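BauA (Acinetobacter baumannii, PDB 6HCP) probably takes up iron across the outer membrane as its ferric preacinetobactin complex, acting as a TonB-dependent siderophore receptor. Local coordinates at residues A[50-55]-A[364-369]; A[144-149]-A[463-468]. All coordinates share one frame; numbering follows the deposited sequence.

Contact 1. Residues A[50-55]-A[364-369]. With C8E ((hydroxyethyloxy)tri(ethyloxy)octane), chain B.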
loop_
_atom_site.group_PDB
_atom_site.type_symbol
_atom_site.label_atom_id
_atom_site.label_comp_id
_atom_site.label_asym_id
_atom_site.label_seq_id
_atom_site.Cartn_x
_atom_site.Cartn_y
_atom_site.Cartn_z
ATOM N N GLY A 50 -8.063 27.940 33.334
ATOM C CA GLY A 50 -7.078 28.377 34.316
ATOM C C GLY A 50 -7.706 28.504 35.691
ATOM O O GLY A 50 -8.476 27.622 36.108
ATOM N N PHE A 51 -7.406 29.594 36.414
ATOM C CA PHE A 51 -7.837 29.678 37.824
ATOM C C PHE A 51 -9.349 29.966 37.944
ATOM O O PHE A 51 -9.875 29.927 39.057
ATOM C CB PHE A 51 -6.940 30.654 38.607
ATOM C CG PHE A 51 -7.247 32.129 38.513
ATOM C CD1 PHE A 51 -7.753 32.703 37.364
ATOM C CD2 PHE A 51 -6.936 32.964 39.575
ATOM C CE1 PHE A 51 -7.951 34.074 37.263
ATOM C CE2 PHE A 51 -7.136 34.332 39.478
ATOM C CZ PHE A 51 -7.626 34.890 38.317
ATOM N N LEU A 52 -10.065 30.174 36.835
ATOM C CA LEU A 52 -11.534 30.256 36.893
ATOM C C LEU A 52 -12.135 28.862 37.153
ATOM O O LEU A 52 -13.298 28.757 37.506
ATOM C CB LEU A 52 -12.112 30.842 35.603
ATOM C CG LEU A 52 -11.583 32.210 35.173
ATOM C CD1 LEU A 52 -12.204 32.630 33.846
ATOM C CD2 LEU A 52 -11.847 33.254 36.250
ATOM N N GLY A 53 -11.325 27.810 37.020
ATOM C CA GLY A 53 -11.744 26.437 37.235
ATOM C C GLY A 53 -12.649 25.902 36.121
ATOM O O GLY A 53 -12.638 26.375 34.971
ATOM N N SER A 54 -13.408 24.863 36.460
ATOM C CA SER A 54 -14.184 24.120 35.483
ATOM C C SER A 54 -15.335 24.970 34.940
ATOM O O SER A 54 -16.138 25.500 35.673
ATOM C CB SER A 54 -14.679 22.821 36.079
ATOM O OG SER A 54 -15.533 22.160 35.160
ATOM N N LYS A 55 -15.446 25.060 33.614
ATOM C CA LYS A 55 -16.564 25.751 32.983
ATOM C C LYS A 55 -17.076 24.904 31.811
ATOM O O LYS A 55 -16.294 24.309 31.087
ATOM C CB LYS A 55 -16.157 27.150 32.513
ATOM C CG LYS A 55 -15.755 28.101 33.640
ATOM C CD LYS A 55 -15.207 29.440 33.173
ATOM C CE LYS A 55 -16.257 30.355 32.575
ATOM N NZ LYS A 55 -17.187 30.870 33.609
ATOM N N GLN A 364 -18.934 35.323 41.078
ATOM C CA GLN A 364 -18.066 34.190 41.370
ATOM C C GLN A 364 -16.626 34.653 41.150
ATOM O O GLN A 364 -16.313 35.112 40.052
ATOM C CB GLN A 364 -18.341 33.049 40.388
ATOM C CG GLN A 364 -18.503 31.672 40.996
ATOM C CD GLN A 364 -19.098 30.767 39.941
ATOM O OE1 GLN A 364 -20.314 30.625 39.840
ATOM N NE2 GLN A 364 -18.275 30.404 38.973
ATOM N N TRP A 365 -15.817 34.625 42.207
ATOM C CA TRP A 365 -14.506 35.239 42.174
ATOM C C TRP A 365 -13.462 34.210 42.584
ATOM O O TRP A 365 -13.761 33.222 43.260
ATOM C CB TRP A 365 -14.445 36.492 43.068
ATOM C CG TRP A 365 -14.725 36.183 44.509
ATOM C CD1 TRP A 365 -15.947 36.213 45.116
ATOM C CD2 TRP A 365 -13.788 35.764 45.512
ATOM N NE1 TRP A 365 -15.831 35.823 46.420
ATOM C CE2 TRP A 365 -14.523 35.532 46.693
ATOM C CE3 TRP A 365 -12.405 35.552 45.533
ATOM C CZ2 TRP A 365 -13.923 35.127 47.883
ATOM C CZ3 TRP A 365 -11.816 35.118 46.703
ATOM C CH2 TRP A 365 -12.566 34.895 47.858
ATOM N N VAL A 366 -12.205 34.514 42.231
ATOM C CA VAL A 366 -11.081 33.731 42.623
ATOM C C VAL A 366 -9.879 34.663 42.831
ATOM O O VAL A 366 -9.724 35.650 42.123
ATOM C CB VAL A 366 -10.772 32.653 41.559
ATOM C CG1 VAL A 366 -10.646 33.254 40.171
ATOM C CG2 VAL A 366 -9.534 31.847 41.912
ATOM N N ALA A 367 -9.040 34.303 43.800
ATOM C CA ALA A 367 -7.795 35.006 44.047
ATOM C C ALA A 367 -6.724 33.960 44.321
ATOM O O ALA A 367 -6.935 33.060 45.118
ATOM C CB ALA A 367 -7.925 35.962 45.212
ATOM N N ASN A 368 -5.542 34.133 43.712
ATOM C CA ASN A 368 -4.518 33.142 43.903
ATOM C C ASN A 368 -3.126 33.768 43.897
ATOM O O ASN A 368 -2.934 34.955 43.583
ATOM C CB ASN A 368 -4.650 32.003 42.877
ATOM C CG ASN A 368 -4.105 32.352 41.506
ATOM O OD1 ASN A 368 -4.081 33.520 41.121
ATOM N ND2 ASN A 368 -3.752 31.329 40.731
ATOM N N ALA A 369 -2.186 32.950 44.364
ATOM C CA ALA A 369 -0.772 33.200 44.322
ATOM C C ALA A 369 -0.088 31.971 43.732
ATOM O O ALA A 369 -0.443 30.843 44.099
ATOM C CB ALA A 369 -0.266 33.480 45.720
HETATM C C1 C8E B . -4.365 39.437 44.662
HETATM C C2 C8E B . -4.669 38.683 45.935
HETATM C C3 C8E B . -3.810 37.439 46.113
HETATM C C4 C8E B . -4.519 36.367 46.952
HETATM C C5 C8E B . -3.544 35.316 47.481
HETATM C C6 C8E B . -4.233 34.094 48.053
HETATM C C7 C8E B . -3.196 33.165 48.677
HETATM C C8 C8E B . -3.690 32.531 49.971
HETATM O O9 C8E B . -3.293 31.160 50.102
HETATM C C10 C8E B . -4.369 30.359 50.601
HETATM C C11 C8E B . -3.839 29.116 51.279
HETATM O O12 C8E B . -4.864 28.141 51.195
#
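At the interface between the N-terminal part of the chain, packed inside the barrel, and the barrel wall, Phe51 lies against Val366 and Asn368 of strand 361-381. Val366 CG1 sits over the centre of one face of the Phe51 ring, 3.7 Å from its centroid and 8° off the ring normal, a CH-pi contact. The second branch, Val366 CG2, lies on the same side of the ring, displaced towards Phe51 CD2 (3.7 Å), and is also 3.5 Å from Phe51 O, so the valine touches both the ring and the main-chain carbonyl of Phe51. Leu52 adds a lighter touch, its CD2 meeting Val366 CG1 at 4.1 Å, with the two side chains crossing at about a right angle. Two residues along the strand, Asn368 turns its amide toward the same ring. OD1 comes within 3.3 Å of Phe51 CD2 at an oblique approach, the amide and ring planes being 42° apart. This buried amide is fixed from both ends: OD1 accepts from Arg443 NH1, and ND2 donates to Asp349 OD1. Arg443 also makes a cation-pi contact with Phe51, so one barrel guanidinium serves both ring and amide. Phe51 projects from a short 3-10 turn closed by a bond of 3.0 Å from Gly53 N to Gly50 O. With chi1 at 82°, Phe51 CG lies between its backbone N and carbonyl carbon, and the ring is carried toward the strand. On the other side of the strand, Trp365 and Ala367 point away from 50-55, and Ala367 CB touches the detergent at C4 of C8E, 3.8 Å away. One strand thus gives an inward side to the packed interior and an outward side to detergent, as in the transmembrane beta-barrel of TonB-dependent receptors that encloses a plug.

Contact 2. Residues A[144-149]-A[463-468]; sequences PSALLN and ATTPGV
Leu147 of the short helix 146-149 presses onto the backbone of Gly467 in barrel strand 461-473. With CG anti to the backbone N (chi1 168°), its CD2 comes down to 3.6 Å from Gly467 CA, a close approach possible because the glycine has no side chain in the way. This is the tight end of the contact. Toward the start of the helix the packing is looser: Ala146 CB and Thr465 CG2 meet methyl to methyl at 3.9 Å, and beside them a water spans the gap. It donates to Thr465 OG1 and to Pro466 O, each 2.8 Å away, and weakly accepts from Leu147 N. Thr465 OG1 has a further partner in Glu486 OE1. Within the same segment, Asn149 ND2 donates to Ser145 OG (3.0 Å), almost straight and in the amide plane, linking the N-cap residue to the last residue of the helix. On the barrel's outer side, Pro466 touches a detergent molecule. Direct contact is apolar, methyls against a methyl and a glycine backbone. A further polar link comes from the neighbouring strand, where Arg443 NH2 donates to Leu147 O: plug and barrel are joined by apolar fit, one water bridge and a direct arginine-to-carbonyl bond.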
loop_
_atom_site.group_PDB
_atom_site.type_symbol
_atom_site.label_atom_id
_atom_site.label_comp_id
_atom_site.label_asym_id
_atom_site.label_seq_id
_atom_site.Cartn_x
_atom_site.Cartn_y
_atom_site.Cartn_z
ATOM N N PRO A 144 -3.424 33.137 24.193
ATOM C CA PRO A 144 -2.730 33.388 25.452
ATOM C C PRO A 144 -3.729 33.483 26.608
ATOM O O PRO A 144 -4.938 33.707 26.372
ATOM C CB PRO A 144 -2.045 34.736 25.219
ATOM C CG PRO A 144 -2.881 35.397 24.143
ATOM C CD PRO A 144 -3.316 34.260 23.248
ATOM N N SER A 145 -3.217 33.343 27.834
ATOM C CA SER A 145 -4.084 33.244 28.977
ATOM C C SER A 145 -3.397 33.696 30.274
ATOM O O SER A 145 -3.602 33.058 31.319
ATOM C CB SER A 145 -4.564 31.809 29.094
ATOM O OG SER A 145 -3.469 30.947 29.363
ATOM N N ALA A 146 -2.570 34.755 30.233
ATOM C CA ALA A 146 -1.753 35.116 31.441
ATOM C C ALA A 146 -2.652 35.429 32.655
ATOM O O ALA A 146 -2.350 35.038 33.782
ATOM C CB ALA A 146 -0.813 36.267 31.147
ATOM N N LEU A 147 -3.789 36.082 32.437
ATOM C CA LEU A 147 -4.681 36.365 33.587
ATOM C C LEU A 147 -5.046 35.050 34.283
ATOM O O LEU A 147 -5.029 34.942 35.514
ATOM C CB LEU A 147 -5.949 37.114 33.150
ATOM C CG LEU A 147 -7.030 37.167 34.233
ATOM C CD1 LEU A 147 -6.521 37.909 35.471
ATOM C CD2 LEU A 147 -8.325 37.773 33.721
ATOM N N LEU A 148 -5.394 34.047 33.477
ATOM C CA LEU A 148 -5.921 32.764 33.994
ATOM C C LEU A 148 -4.806 31.898 34.573
ATOM O O LEU A 148 -5.031 31.164 35.525
ATOM C CB LEU A 148 -6.612 32.016 32.854
ATOM C CG LEU A 148 -7.641 32.806 32.058
ATOM C CD1 LEU A 148 -8.252 31.948 30.963
ATOM C CD2 LEU A 148 -8.706 33.372 32.982
ATOM N N ASN A 149 -3.623 31.926 33.930
ATOM C CA ASN A 149 -2.630 30.876 34.105
ATOM C C ASN A 149 -1.263 31.410 34.548
ATOM O O ASN A 149 -0.387 30.620 34.868
ATOM C CB ASN A 149 -2.450 30.073 32.811
ATOM C CG ASN A 149 -3.521 29.020 32.640
ATOM O OD1 ASN A 149 -3.813 28.299 33.584
ATOM N ND2 ASN A 149 -4.164 28.993 31.485
ATOM N N ALA A 463 5.454 42.619 35.603
ATOM C CA ALA A 463 4.446 43.245 34.801
ATOM C C ALA A 463 3.069 42.944 35.392
ATOM O O ALA A 463 2.883 41.932 36.071
ATOM C CB ALA A 463 4.539 42.758 33.380
ATOM N N THR A 464 2.099 43.764 34.994
ATOM C CA THR A 464 0.711 43.600 35.402
ATOM C C THR A 464 -0.143 43.428 34.151
ATOM O O THR A 464 -0.008 44.209 33.212
ATOM C CB THR A 464 0.213 44.808 36.214
ATOM O OG1 THR A 464 1.124 45.024 37.288
ATOM C CG2 THR A 464 -1.169 44.590 36.777
ATOM N N THR A 465 -0.947 42.346 34.138
ATOM C CA THR A 465 -1.678 41.925 32.978
ATOM C C THR A 465 -3.170 41.875 33.307
ATOM O O THR A 465 -3.599 41.142 34.185
ATOM C CB THR A 465 -1.129 40.591 32.445
ATOM O OG1 THR A 465 -1.778 40.349 31.205
ATOM C CG2 THR A 465 -1.304 39.419 33.385
ATOM N N PRO A 466 -4.017 42.564 32.532
ATOM C CA PRO A 466 -5.463 42.470 32.723
ATOM C C PRO A 466 -6.090 41.434 31.779
ATOM O O PRO A 466 -5.475 41.058 30.781
ATOM C CB PRO A 466 -5.928 43.878 32.347
ATOM C CG PRO A 466 -4.976 44.269 31.225
ATOM C CD PRO A 466 -3.653 43.602 31.561
ATOM N N GLY A 467 -7.346 41.079 32.055
ATOM C CA GLY A 467 -8.163 40.328 31.121
ATOM C C GLY A 467 -9.626 40.677 31.314
ATOM O O GLY A 467 -10.043 41.042 32.438
ATOM N N VAL A 468 -10.376 40.669 30.213
ATOM C CA VAL A 468 -11.806 40.865 30.278
ATOM C C VAL A 468 -12.466 39.963 29.232
ATOM O O VAL A 468 -11.936 39.752 28.145
ATOM C CB VAL A 468 -12.178 42.340 30.073
ATOM C CG1 VAL A 468 -11.615 42.890 28.779
ATOM C CG2 VAL A 468 -13.683 42.558 30.116
HETATM O O HOH W 1 -3.996 38.739 30.629
#

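Overall arrangement
Contacts 1 and 2 lie side by side against the inner barrel wall, their centres about 12 Å apart. Their interior segments touch directly: Phe51 N and Leu148 O are 3.0 Å apart, a probable hydrogen bond, and Leu52 CD1 packs on Leu148 CD2 at 3.7 Å. Phe51 CE1 also lies 3.5 Å from Leu147 O, whose partner Arg443, on strand 436-451, serves both contacts. Strands 412-431 and 436-451 separate strands 361-381 and 461-473 around the barrel, so 50-55 and 144-149 together pack against neighbouring parts of one wall. Neither contact involves a siderophore; the C8E molecules touching Ala367 and Pro466 lie on the outer side of the wall, consistent with its facing the membrane.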